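Local coordinates for protein prolyl endopeptidase (Myxococcus xanthus, PDB 2BKL) that probably hydrolyses oligopeptides on the carboxyl side of proline, less readily of alanine, acting as a serine-type endopeptidase of the S9A family, at residues N457-A462 / G486-K491; A496-K501 / I575-T580; D507-A512 / L537-A542; D561-H566 / G579-P584. One frame throughout, in Å; residues are numbered along the deposited sequence.

Contact 1: N457-A462 / G486-K491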
loop_
_atom_site.group_PDB
_atom_site.type_symbol
_atom_site.label_atom_id
_atom_site.label_comp_id
_atom_site.label_asym_id
_atom_site.label_seq_id
_atom_site.Cartn_x
_atom_site.Cartn_y
_atom_site.Cartn_z
ATOM N N ASN A 457 -9.464 0.307 -4.097
ATOM C CA ASN A 457 -9.184 1.347 -5.081
ATOM C C ASN A 457 -7.703 1.447 -5.434
ATOM O O ASN A 457 -7.255 2.442 -6.002
ATOM C CB ASN A 457 -9.745 2.687 -4.593
ATOM C CG ASN A 457 -10.179 3.589 -5.701
ATOM O OD1 ASN A 457 -10.818 3.165 -6.675
ATOM N ND2 ASN A 457 -9.833 4.872 -5.570
ATOM N N VAL A 458 -6.934 0.403 -5.137
ATOM C CA VAL A 458 -5.505 0.362 -5.395
ATOM C C VAL A 458 -5.252 -0.074 -6.821
ATOM O O VAL A 458 -5.850 -1.038 -7.298
ATOM C CB VAL A 458 -4.814 -0.607 -4.405
ATOM C CG1 VAL A 458 -3.344 -0.843 -4.755
ATOM C CG2 VAL A 458 -4.909 -0.048 -3.009
ATOM N N ASN A 459 -4.387 0.640 -7.513
ATOM C CA ASN A 459 -4.054 0.310 -8.888
ATOM C C ASN A 459 -2.749 -0.438 -8.995
ATOM O O ASN A 459 -1.782 -0.135 -8.284
ATOM C CB ASN A 459 -3.965 1.570 -9.722
ATOM C CG ASN A 459 -5.214 2.369 -9.627
ATOM O OD1 ASN A 459 -6.286 1.829 -9.775
ATOM N ND2 ASN A 459 -5.086 3.643 -9.296
ATOM N N MET A 460 -2.718 -1.454 -9.852
ATOM C CA MET A 460 -1.474 -2.153 -10.160
ATOM C C MET A 460 -0.802 -1.435 -11.300
ATOM O O MET A 460 -1.316 -1.383 -12.387
ATOM C CB MET A 460 -1.711 -3.641 -10.508
ATOM C CG MET A 460 -2.534 -4.405 -9.507
ATOM S SD MET A 460 -1.705 -4.640 -7.934
ATOM C CE MET A 460 -2.119 -3.661 -7.230
ATOM N N GLU A 461 0.393 -0.918 -11.053
ATOM C CA GLU A 461 1.095 -0.142 -12.048
ATOM C C GLU A 461 2.424 -0.767 -12.383
ATOM O O GLU A 461 2.926 -1.634 -11.669
ATOM C CB GLU A 461 1.418 1.263 -11.521
ATOM C CG GLU A 461 0.272 2.136 -11.104
ATOM C CD GLU A 461 0.783 3.377 -10.364
ATOM O OE1 GLU A 461 2.045 3.546 -10.229
ATOM O OE2 GLU A 461 -0.080 4.169 -9.923
ATOM N N ALA A 462 3.026 -0.205 -13.419
ATOM C CA ALA A 462 4.363 -0.611 -13.903
ATOM C C ALA A 462 5.523 -0.061 -13.067
ATOM O O ALA A 462 6.386 0.734 -13.546
ATOM C CB ALA A 462 4.516 -0.169 -15.391
ATOM N N GLY A 486 -9.712 -2.912 -7.682
ATOM C CA GLY A 486 -8.802 -1.815 -7.871
ATOM C C GLY A 486 -9.497 -0.590 -8.406
ATOM O O GLY A 486 -10.707 -0.556 -8.598
ATOM N N GLY A 487 -8.716 0.450 -8.654
ATOM C CA GLY A 487 -9.247 1.706 -9.151
ATOM C C GLY A 487 -8.983 1.985 -10.615
ATOM O O GLY A 487 -9.198 3.098 -11.050
ATOM N N GLU A 488 -8.562 0.991 -11.387
ATOM C CA GLU A 488 -7.958 1.287 -12.679
ATOM C C GLU A 488 -8.951 1.951 -13.606
ATOM O O GLU A 488 -8.555 2.851 -14.384
ATOM C CB GLU A 488 -7.336 0.042 -13.296
ATOM C CG GLU A 488 -6.082 -0.463 -12.563
ATOM C CD GLU A 488 -6.307 -1.480 -11.438
ATOM O OE1 GLU A 488 -7.450 -1.563 -10.909
ATOM O OE2 GLU A 488 -5.329 -2.238 -11.099
ATOM N N TYR A 489 -10.199 1.508 -13.577
ATOM C CA TYR A 489 -11.262 2.094 -14.397
ATOM C C TYR A 489 -12.277 2.885 -13.572
ATOM O O TYR A 489 -13.424 3.069 -13.986
ATOM C CB TYR A 489 -11.931 1.037 -15.249
ATOM C CG TYR A 489 -11.049 0.451 -16.303
ATOM C CD1 TYR A 489 -10.602 1.202 -17.353
ATOM C CD2 TYR A 489 -10.719 -0.875 -16.286
ATOM C CE1 TYR A 489 -9.797 0.651 -18.353
ATOM C CE2 TYR A 489 -9.920 -1.443 -17.270
ATOM C CZ TYR A 489 -9.478 -0.686 -18.324
ATOM O OH TYR A 489 -8.714 -1.239 -19.328
ATOM N N GLY A 490 -11.827 3.391 -12.432
ATOM C CA GLY A 490 -12.598 4.309 -11.617
ATOM C C GLY A 490 -13.546 3.603 -10.675
ATOM O O GLY A 490 -13.346 2.430 -10.327
ATOM N N LYS A 491 -14.574 4.327 -10.239
ATOM C CA LYS A 491 -15.436 3.868 -9.165
ATOM C C LYS A 491 -16.142 2.561 -9.484
ATOM O O LYS A 491 -16.315 1.717 -8.615
ATOM C CB LYS A 491 -16.446 4.953 -8.776
ATOM C CG LYS A 491 -17.460 4.544 -7.743
ATOM C CD LYS A 491 -18.488 5.657 -7.549
ATOM C CE LYS A 491 -19.728 5.210 -6.803
ATOM N NZ LYS A 491 -19.419 4.740 -5.458
#

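Contact 2: A496-K501 / I575-T580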
loop_
_atom_site.group_PDB
_atom_site.type_symbol
_atom_site.label_atom_id
_atom_site.label_comp_id
_atom_site.label_asym_id
_atom_site.label_seq_id
_atom_site.Cartn_x
_atom_site.Cartn_y
_atom_site.Cartn_z
ATOM N N ALA A 496 -17.303 -2.950 -8.282
ATOM C CA ALA A 496 -17.580 -4.290 -8.780
ATOM C C ALA A 496 -16.657 -5.357 -8.191
ATOM O O ALA A 496 -16.736 -6.526 -8.597
ATOM C CB ALA A 496 -17.518 -4.318 -10.290
ATOM N N GLY A 497 -15.796 -5.001 -7.242
ATOM C CA GLY A 497 -14.932 -5.963 -6.593
ATOM C C GLY A 497 -14.874 -5.789 -5.099
ATOM O O GLY A 497 -13.848 -6.040 -4.505
ATOM N N ARG A 498 -15.956 -5.319 -4.503
ATOM C CA ARG A 498 -16.010 -5.191 -3.045
ATOM C C ARG A 498 -17.388 -5.593 -2.510
ATOM O O ARG A 498 -18.352 -5.811 -3.266
ATOM C CB ARG A 498 -15.640 -3.767 -2.638
ATOM C CG ARG A 498 -16.662 -2.747 -2.950
ATOM C CD ARG A 498 -16.117 -1.334 -2.788
ATOM N NE ARG A 498 -17.189 -0.358 -2.840
ATOM C CZ ARG A 498 -17.882 0.082 -1.794
ATOM N NH1 ARG A 498 -17.614 -0.320 -0.572
ATOM N NH2 ARG A 498 -18.852 0.947 -1.994
ATOM N N LEU A 499 -17.485 -5.697 -1.187
ATOM C CA LEU A 499 -18.716 -6.098 -0.546
ATOM C C LEU A 499 -19.293 -7.384 -1.152
ATOM O O LEU A 499 -18.603 -8.382 -1.243
ATOM C CB LEU A 499 -19.713 -4.926 -0.502
ATOM C CG LEU A 499 -19.191 -3.697 0.219
ATOM C CD1 LEU A 499 -20.120 -2.513 0.024
ATOM C CD2 LEU A 499 -18.963 -3.958 1.721
ATOM N N ASP A 500 -20.552 -7.364 -1.588
ATOM C CA ASP A 500 -21.195 -8.560 -2.115
ATOM C C ASP A 500 -20.610 -9.017 -3.448
ATOM O O ASP A 500 -20.867 -10.140 -3.876
ATOM C CB ASP A 500 -22.691 -8.293 -2.326
ATOM C CG ASP A 500 -22.952 -7.046 -3.168
ATOM O OD1 ASP A 500 -22.664 -5.915 -2.687
ATOM O OD2 ASP A 500 -23.412 -7.071 -4.332
ATOM N N LYS A 501 -19.803 -8.152 -4.092
ATOM C CA LYS A 501 -19.202 -8.451 -5.387
ATOM C C LYS A 501 -17.744 -8.847 -5.281
ATOM O O LYS A 501 -17.061 -8.952 -6.308
ATOM C CB LYS A 501 -19.305 -7.265 -6.321
ATOM C CG LYS A 501 -20.729 -6.730 -6.443
ATOM C CD LYS A 501 -21.597 -7.472 -7.355
ATOM C CE LYS A 501 -22.579 -6.488 -8.039
ATOM N NZ LYS A 501 -23.355 -5.663 -7.065
ATOM N N ILE A 575 -14.246 -2.874 7.285
ATOM C CA ILE A 575 -15.641 -3.239 7.140
ATOM C C ILE A 575 -16.352 -2.542 5.957
ATOM O O ILE A 575 -17.143 -3.170 5.271
ATOM C CB ILE A 575 -16.380 -3.048 8.484
ATOM C CG1 ILE A 575 -15.949 -4.171 9.462
ATOM C CG2 ILE A 575 -17.913 -3.029 8.315
ATOM C CD1 ILE A 575 -16.441 -4.001 10.912
ATOM N N PRO A 576 -16.049 -1.272 5.670
ATOM C CA PRO A 576 -16.664 -0.648 4.491
ATOM C C PRO A 576 -16.323 -1.297 3.159
ATOM O O PRO A 576 -17.035 -1.067 2.157
ATOM C CB PRO A 576 -16.147 0.795 4.548
ATOM C CG PRO A 576 -15.895 1.025 6.022
ATOM C CD PRO A 576 -15.271 -0.297 6.463
ATOM N N GLU A 577 -15.234 -2.065 3.118
ATOM C CA GLU A 577 -14.787 -2.780 1.921
ATOM C C GLU A 577 -15.299 -4.224 1.846
ATOM O O GLU A 577 -15.738 -4.686 0.793
ATOM C CB GLU A 577 -13.251 -2.778 1.824
ATOM C CG GLU A 577 -12.684 -3.308 0.518
ATOM C CD GLU A 577 -12.739 -2.352 -0.668
ATOM O OE1 GLU A 577 -13.143 -1.183 -0.523
ATOM O OE2 GLU A 577 -12.335 -2.798 -1.761
ATOM N N TYR A 578 -15.251 -4.953 2.962
ATOM C CA TYR A 578 -15.575 -6.370 2.970
ATOM C C TYR A 578 -16.953 -6.702 3.553
ATOM O O TYR A 578 -17.527 -7.728 3.227
ATOM C CB TYR A 578 -14.580 -7.112 3.830
ATOM C CG TYR A 578 -13.148 -7.135 3.376
ATOM C CD1 TYR A 578 -12.797 -7.567 2.103
ATOM C CD2 TYR A 578 -12.116 -6.778 4.244
ATOM C CE1 TYR A 578 -11.475 -7.625 1.706
ATOM C CE2 TYR A 578 -10.770 -6.853 3.864
ATOM C CZ TYR A 578 -10.450 -7.286 2.585
ATOM O OH TYR A 578 -9.125 -7.350 2.230
ATOM N N GLY A 579 -17.463 -5.848 4.438
ATOM C CA GLY A 579 -18.628 -6.138 5.279
ATOM C C GLY A 579 -18.164 -6.784 6.576
ATOM O O GLY A 579 -16.960 -6.999 6.800
ATOM N N THR A 580 -19.105 -7.082 7.462
ATOM C CA THR A 580 -18.787 -7.731 8.722
ATOM C C THR A 580 -19.716 -8.907 8.965
ATOM O O THR A 580 -20.939 -8.786 8.833
ATOM C CB THR A 580 -18.892 -6.782 9.917
ATOM O OG1 THR A 580 -18.835 -7.548 11.134
ATOM C CG2 THR A 580 -20.190 -5.966 9.928
HETATM O O HOH W 1 -12.446 -5.532 -2.224
HETATM O O HOH W 2 -16.679 -9.041 0.873
#

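Contact 3: D507-A512 / L537-A542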
loop_
_atom_site.group_PDB
_atom_site.type_symbol
_atom_site.label_atom_id
_atom_site.label_comp_id
_atom_site.label_asym_id
_atom_site.label_seq_id
_atom_site.Cartn_x
_atom_site.Cartn_y
_atom_site.Cartn_z
ATOM N N ASP A 507 -12.831 -14.289 -9.427
ATOM C CA ASP A 507 -13.127 -14.749 -10.791
ATOM C C ASP A 507 -12.203 -14.112 -11.839
ATOM O O ASP A 507 -11.717 -14.791 -12.737
ATOM C CB ASP A 507 -14.570 -14.517 -11.141
ATOM C CG ASP A 507 -15.525 -15.356 -10.347
ATOM O OD1 ASP A 507 -15.135 -16.406 -9.777
ATOM O OD2 ASP A 507 -16.699 -15.000 -10.277
ATOM N N ASP A 508 -11.918 -12.824 -11.705
ATOM C CA ASP A 508 -10.955 -12.169 -12.579
ATOM C C ASP A 508 -9.588 -12.815 -12.474
ATOM O O ASP A 508 -8.901 -12.953 -13.465
ATOM C CB ASP A 508 -10.830 -10.679 -12.256
ATOM C CG ASP A 508 -12.059 -9.872 -12.582
ATOM O OD1 ASP A 508 -13.023 -10.367 -13.226
ATOM O OD2 ASP A 508 -12.129 -8.693 -12.154
ATOM N N PHE A 509 -9.175 -13.236 -11.278
ATOM C CA PHE A 509 -7.848 -13.832 -11.106
ATOM C C PHE A 509 -7.792 -15.243 -11.657
ATOM O O PHE A 509 -6.812 -15.595 -12.318
ATOM C CB PHE A 509 -7.487 -13.824 -9.620
ATOM C CG PHE A 509 -6.005 -13.909 -9.316
ATOM C CD1 PHE A 509 -5.101 -12.992 -9.805
ATOM C CD2 PHE A 509 -5.522 -14.909 -8.511
ATOM C CE1 PHE A 509 -3.759 -13.043 -9.463
ATOM C CE2 PHE A 509 -4.172 -14.964 -8.171
ATOM C CZ PHE A 509 -3.297 -14.022 -8.660
ATOM N N HIS A 510 -8.820 -16.059 -11.378
ATOM C CA HIS A 510 -8.852 -17.383 -11.994
ATOM C C HIS A 510 -8.752 -17.260 -13.544
ATOM O O HIS A 510 -8.061 -18.040 -14.179
ATOM C CB HIS A 510 -10.111 -18.141 -11.693
ATOM C CG HIS A 510 -10.348 -18.469 -10.248
ATOM N ND1 HIS A 510 -9.427 -19.137 -9.471
ATOM C CD2 HIS A 510 -11.453 -18.295 -9.477
ATOM C CE1 HIS A 510 -9.952 -19.337 -8.272
ATOM N NE2 HIS A 510 -11.170 -18.820 -8.242
ATOM N N ALA A 511 -9.446 -16.289 -14.127
ATOM C CA ALA A 511 -9.435 -16.099 -15.574
ATOM C C ALA A 511 -8.063 -15.669 -16.071
ATOM O O ALA A 511 -7.684 -16.028 -17.187
ATOM C CB ALA A 511 -10.520 -15.118 -15.980
ATOM N N ALA A 512 -7.305 -14.906 -15.284
ATOM C CA ALA A 512 -5.928 -14.550 -15.666
ATOM C C ALA A 512 -5.072 -15.812 -15.732
ATOM O O ALA A 512 -4.290 -15.979 -16.674
ATOM C CB ALA A 512 -5.328 -13.580 -14.680
ATOM N N LEU A 537 -5.515 -12.648 0.910
ATOM C CA LEU A 537 -6.880 -13.132 0.792
ATOM C C LEU A 537 -7.113 -13.652 -0.634
ATOM O O LEU A 537 -7.647 -14.741 -0.827
ATOM C CB LEU A 537 -7.854 -11.998 1.132
ATOM C CG LEU A 537 -9.310 -12.234 0.780
ATOM C CD1 LEU A 537 -9.859 -13.450 1.509
ATOM C CD2 LEU A 537 -10.110 -11.021 1.107
ATOM N N LEU A 538 -6.706 -12.842 -1.621
ATOM C CA LEU A 538 -6.846 -13.224 -3.027
ATOM C C LEU A 538 -6.294 -14.595 -3.322
ATOM O O LEU A 538 -6.983 -15.451 -3.883
ATOM C CB LEU A 538 -6.157 -12.209 -3.923
ATOM C CG LEU A 538 -6.022 -12.608 -5.392
ATOM C CD1 LEU A 538 -7.390 -12.693 -6.048
ATOM C CD2 LEU A 538 -5.150 -11.579 -6.078
ATOM N N VAL A 539 -5.045 -14.839 -2.950
ATOM C CA VAL A 539 -4.422 -16.125 -3.300
ATOM C C VAL A 539 -4.949 -17.278 -2.449
ATOM O O VAL A 539 -4.993 -18.417 -2.915
ATOM C CB VAL A 539 -2.865 -16.079 -3.376
ATOM C CG1 VAL A 539 -2.445 -15.075 -4.399
ATOM C CG2 VAL A 539 -2.225 -15.801 -2.033
ATOM N N GLY A 540 -5.343 -17.005 -1.208
ATOM C CA GLY A 540 -6.023 -18.005 -0.413
ATOM C C GLY A 540 -7.354 -18.437 -0.978
ATOM O O GLY A 540 -7.684 -19.645 -0.984
ATOM N N ALA A 541 -8.130 -17.473 -1.490
ATOM C CA ALA A 541 -9.396 -17.751 -2.154
ATOM C C ALA A 541 -9.145 -18.534 -3.451
ATOM O O ALA A 541 -9.804 -19.509 -3.743
ATOM C CB ALA A 541 -10.139 -16.449 -2.414
ATOM N N ALA A 542 -8.139 -18.111 -4.195
ATOM C CA ALA A 542 -7.854 -18.749 -5.475
ATOM C C ALA A 542 -7.492 -20.221 -5.231
ATOM O O ALA A 542 -8.003 -21.103 -5.925
ATOM C CB ALA A 542 -6.748 -18.028 -6.192
#

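Contact 4: D561-H566 / G579-P584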
loop_
_atom_site.group_PDB
_atom_site.type_symbol
_atom_site.label_atom_id
_atom_site.label_comp_id
_atom_site.label_asym_id
_atom_site.label_seq_id
_atom_site.Cartn_x
_atom_site.Cartn_y
_atom_site.Cartn_z
ATOM N N ASP A 561 -9.301 -15.731 7.597
ATOM C CA ASP A 561 -10.565 -16.031 8.288
ATOM C C ASP A 561 -11.433 -14.785 8.204
ATOM O O ASP A 561 -11.255 -13.819 8.968
ATOM C CB ASP A 561 -10.339 -16.449 9.745
ATOM C CG ASP A 561 -11.608 -16.748 10.477
ATOM O OD1 ASP A 561 -12.700 -16.350 10.000
ATOM O OD2 ASP A 561 -11.579 -17.385 11.580
ATOM N N MET A 562 -12.323 -14.765 7.221
ATOM C CA MET A 562 -13.105 -13.560 6.941
ATOM C C MET A 562 -14.370 -13.489 7.783
ATOM O O MET A 562 -15.071 -12.504 7.757
ATOM C CB MET A 562 -13.421 -13.452 5.451
ATOM C CG MET A 562 -12.166 -13.340 4.623
ATOM S SD MET A 562 -11.158 -11.883 5.001
ATOM C CE MET A 562 -12.218 -10.585 4.564
ATOM N N VAL A 563 -14.657 -14.546 8.540
ATOM C CA VAL A 563 -15.748 -14.535 9.502
ATOM C C VAL A 563 -15.322 -13.815 10.779
ATOM O O VAL A 563 -16.158 -13.259 11.489
ATOM C CB VAL A 563 -16.223 -15.981 9.777
ATOM C CG1 VAL A 563 -17.278 -16.023 10.870
ATOM C CG2 VAL A 563 -16.744 -16.613 8.485
ATOM N N ARG A 564 -14.024 -13.826 11.084
ATOM C CA ARG A 564 -13.522 -13.249 12.329
ATOM C C ARG A 564 -12.523 -12.086 12.154
ATOM O O ARG A 564 -12.044 -11.525 13.121
ATOM C CB ARG A 564 -12.879 -14.317 13.203
ATOM C CG ARG A 564 -13.852 -15.357 13.681
ATOM C CD ARG A 564 -13.267 -16.478 14.494
ATOM N NE ARG A 564 -12.568 -16.073 15.702
ATOM C CZ ARG A 564 -13.161 -15.718 16.854
ATOM N NH1 ARG A 564 -14.486 -15.605 16.942
ATOM N NH2 ARG A 564 -12.394 -15.449 17.912
ATOM N N TYR A 565 -12.222 -11.689 10.925
ATOM C CA TYR A 565 -11.147 -10.696 10.721
ATOM C C TYR A 565 -11.391 -9.363 11.455
ATOM O O TYR A 565 -10.441 -8.706 11.850
ATOM C CB TYR A 565 -10.889 -10.447 9.226
ATOM C CG TYR A 565 -11.798 -9.393 8.653
ATOM C CD1 TYR A 565 -13.078 -9.705 8.198
ATOM C CD2 TYR A 565 -11.426 -8.041 8.657
ATOM C CE1 TYR A 565 -13.944 -8.715 7.718
ATOM C CE2 TYR A 565 -12.306 -7.039 8.185
ATOM C CZ TYR A 565 -13.538 -7.375 7.730
ATOM O OH TYR A 565 -14.372 -6.388 7.304
ATOM N N HIS A 566 -12.652 -8.979 11.585
ATOM C CA HIS A 566 -13.000 -7.679 12.148
ATOM C C HIS A 566 -12.680 -7.577 13.662
ATOM O O HIS A 566 -12.679 -6.487 14.216
ATOM C CB HIS A 566 -14.478 -7.385 11.911
ATOM C CG HIS A 566 -15.378 -8.409 12.522
ATOM N ND1 HIS A 566 -15.544 -9.664 11.977
ATOM C CD2 HIS A 566 -16.092 -8.399 13.674
ATOM C CE1 HIS A 566 -16.338 -10.374 12.760
ATOM N NE2 HIS A 566 -16.681 -9.631 13.801
ATOM N N GLY A 579 -17.463 -5.848 4.438
ATOM C CA GLY A 579 -18.628 -6.138 5.279
ATOM C C GLY A 579 -18.164 -6.784 6.576
ATOM O O GLY A 579 -16.960 -6.999 6.800
ATOM N N THR A 580 -19.105 -7.082 7.462
ATOM C CA THR A 580 -18.787 -7.731 8.722
ATOM C C THR A 580 -19.716 -8.907 8.965
ATOM O O THR A 580 -20.939 -8.786 8.833
ATOM C CB THR A 580 -18.892 -6.782 9.917
ATOM O OG1 THR A 580 -18.835 -7.548 11.134
ATOM C CG2 THR A 580 -20.190 -5.966 9.928
ATOM N N ALA A 581 -19.142 -10.020 9.399
ATOM C CA ALA A 581 -19.940 -11.175 9.727
ATOM C C ALA A 581 -20.888 -10.963 10.901
ATOM O O ALA A 581 -21.725 -11.833 11.165
ATOM C CB ALA A 581 -19.037 -12.361 9.967
ATOM N N GLU A 582 -20.787 -9.832 11.582
ATOM C CA GLU A 582 -21.760 -9.465 12.602
ATOM C C GLU A 582 -23.162 -9.248 12.004
ATOM O O GLU A 582 -24.164 -9.317 12.722
ATOM C CB GLU A 582 -21.323 -8.198 13.355
ATOM C CG GLU A 582 -20.051 -8.419 14.183
ATOM C CD GLU A 582 -19.304 -7.152 14.561
ATOM O OE1 GLU A 582 -19.082 -6.296 13.654
ATOM O OE2 GLU A 582 -18.902 -7.056 15.757
ATOM N N LYS A 583 -23.236 -8.970 10.705
ATOM C CA LYS A 583 -24.505 -8.727 10.000
ATOM C C LYS A 583 -24.866 -9.923 9.121
ATOM O O LYS A 583 -23.992 -10.488 8.474
ATOM C CB LYS A 583 -24.405 -7.459 9.144
ATOM C CG LYS A 583 -24.237 -6.213 9.998
ATOM C CD LYS A 583 -24.034 -4.949 9.169
ATOM C CE LYS A 583 -23.546 -3.779 10.047
ATOM N NZ LYS A 583 -22.368 -3.022 9.455
ATOM N N PRO A 584 -26.131 -10.340 9.084
ATOM C CA PRO A 584 -26.494 -11.595 8.402
ATOM C C PRO A 584 -26.165 -11.658 6.914
ATOM O O PRO A 584 -25.662 -12.695 6.448
ATOM C CB PRO A 584 -28.020 -11.710 8.606
ATOM C CG PRO A 584 -28.462 -10.367 9.082
ATOM C CD PRO A 584 -27.284 -9.685 9.721
HETATM O O HOH W 3 -16.323 -10.459 9.342
#

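Contact 1: N457-A462 / G486-K491
M460 and E488 supply the firm part of this loop-to-loop contact. The backbone N of M460 donates to E488 OE2 across 3.0 Å, and the N-H points almost straight at the acceptor (176°), although it reaches the oxygen from above the carboxylate plane. A turn at chi2 (90°) bends the glutamate so that its carboxylate faces the N459-M460 backbone, with E488 CD 3.8 Å from the CA of N459. E488 is buried, and its OE2 is gripped a second time by the side-chain amide of N482, which also binds the carbonyl of M460. Two donors on one oxygen would help to keep this carboxylate ionised.

Packing is just as close at the two glycines. Without a side chain on either, the backbones meet directly: the CA atoms of N457 and G487 are 4.1 Å apart, and V458 O comes to 3.1 Å from G486 CA. A type I turn from G487 to G490, closed by the bond of G490 N to G487 O (3.0 Å), then carries the chain away.

The other side is looser. The partly exposed V458 points away, its CB no closer than 5.4 Å to G486 CA; its side chain is instead about 5 Å from the bound N-[(benzyloxy)carbonyl]-L-alanyl-L-proline. The E461-A462 end does not meet 486-491. Both loops follow strands of the hydrolase sheet, 448-451 and 477-481, and lead to helices 469-473 and 491-495. W493 of the latter packs on E488, while L337 of strand 331-338, within the beta-propeller region, touches both N459 and E488.

Contact 2: A496-K501 / I575-T580
R498 has CG between its backbone N and carbonyl carbon (chi1 72°), while E577 turns its carboxylate back through a bend at chi2 (78°); the two side chains then cross at about a right angle. Methylenes of R498 touch the carboxylate oxygens of E577: R498 CB is 3.6 Å from E577 OE2, and R498 CD is 3.7 Å from E577 OE1. The charged ends stay apart, with NH1 of R498 4.6 Å from OE1 of E577, and each is engaged elsewhere. R498 NE forms a salt bridge with D495, and E577 binds H494 through OE1 and the backbone N of F456 through OE2. P576 O lies 2.9 Å from R498 NH1, in the guanidinium plane at its edge, at too poor an angle for a hydrogen bond.

The direct hydrogen bond is between backbones, L499 N to E577 O at 2.8 Å. Beside it, L499 CD2 packs against the end of helix 575-578, 3.5 Å from P576 O and 3.6 Å from G579 N. One water donates to G497 O and E577 OE2, another to L499 O and Y578 O.

Y578 belongs to the ligand pocket, about 4 Å from the bound N-[(benzyloxy)carbonyl]-L-alanyl-L-proline, its OH bonded to N534. The contact thus ties the loop after helix 491-495 to a helix of the alpha/beta-hydrolase domain beside the ligand pocket, probably where substrate binds in this prolyl oligopeptidase.

Contact 3: D507-A512 / L537-A542
F509 reaches across to L538, and its side chain can be followed outward atom by atom. CB of F509 starts 3.7 Å from L538 CD1, and CG keeps to the same methyl at 3.8 Å. With CG anti to the backbone N (chi1 -158°), the ring is carried toward helix 534-545 and lies flat beneath the leucine. CD2 of F509 still has L538 CD1 at 3.8 Å, and the CB of A542 at 4.1 Å, near the ring plane and at its edge. CE2 comes to 4.2 Å from V539 CG1, an oblique approach. CD1, CE1 and, at the tip, CZ all lie under L538 CD2. That methyl is centred over the ring: it sits 3.8 Å from the centroid and only 4° off the normal, which is the geometry of a CH-pi contact.

H510 meets the same helix through a carbon. Its CE1 is 3.5 Å from A542 O, which lies in the imidazole plane at the ring edge. Neither ring nitrogen is spent on this contact, since ND1 is bonded to the hydroxyl of Y550 and NE2 to OE1 of Q545; two partners at the nitrogens should fix the rotation of the ring.

The segment axes approach to 10.1 Å and cross at -69°; the join is mostly apolar, with no hydrogen bond across it. Helix 534-545 is the one that follows the apparent nucleophile elbow around S533, and L538 touches that turn. Both helices rest on the central sheet of the hydrolase fold: F509, V539 and A542 all pack on I529 of strand 527-532, and F509 also reaches L450 of strand 448-451.

Contact 4: D561-H566 / G579-P584
Y565 and H566 hold the loop that follows strand 552-556 of the alpha/beta-hydrolase sheet against an ST turn at T580, which opens a type I turn running to K583. In the first shell, Y565 OH donates to G579 O over 2.7 Å; the carbonyl oxygen lies in the plane of the ring, at its edge, while the hydroxyl is tilted from the carbonyl plane. T580 OG1 stands over the centre of one face of the H566 imidazole, 3.7 Å above it, and E582 comes in obliquely from that same side, its CD 3.6 Å from H566 CD2 and its carboxylate plane turned 44° from the ring. A581 points its CB at the first loop, 3.4 Å from V563 O and with the methyl CG1 of V563 beside it.

One water knits these pieces together: it donates to M562 O, accepts from A581 N, and takes a weak bond from H566 ND1.

Further out are the groups that set the positions. H566 CB lies over the centre of one face of the Y565 ring, and from there chi1 (59°) sets CG between the backbone N and the carbonyl carbon and turns the imidazole to T580 and E582. Y565 is also edge-to-face with Y578 of the ligand pocket. E582 OE2 has a second partner in R572, outside both segments, and D586 binds T580 N. Finally, the hydroxyl that faces the imidazole is itself pinned twice by one residue: T580 OG1 donates to E582 OE1 at 2.8 Å and accepts from E582 N at 3.0 Å, with an N-H...O angle of 164°.

In the fold
Along the chain contact 1 closes first; contact 2 then opens, and contact 3 is completed before 575-580 returns to close contact 2. Contact 4 ends on that same stretch, sharing G579 and T580 with contact 2, and their centres are about 11 Å apart. Contacts 2, 3 and 4 all lie in the hydrolase region and touch one another: Y578 meets L537, M562 and Y565, so one pocket residue joins the three. Contact 1 touches none of the others; its nearest atoms are about 5 Å from contact 2, and it lies where the hydrolase loops meet the propeller. The set therefore runs from the domain interface, past the ligand pocket, into the hydrolase core.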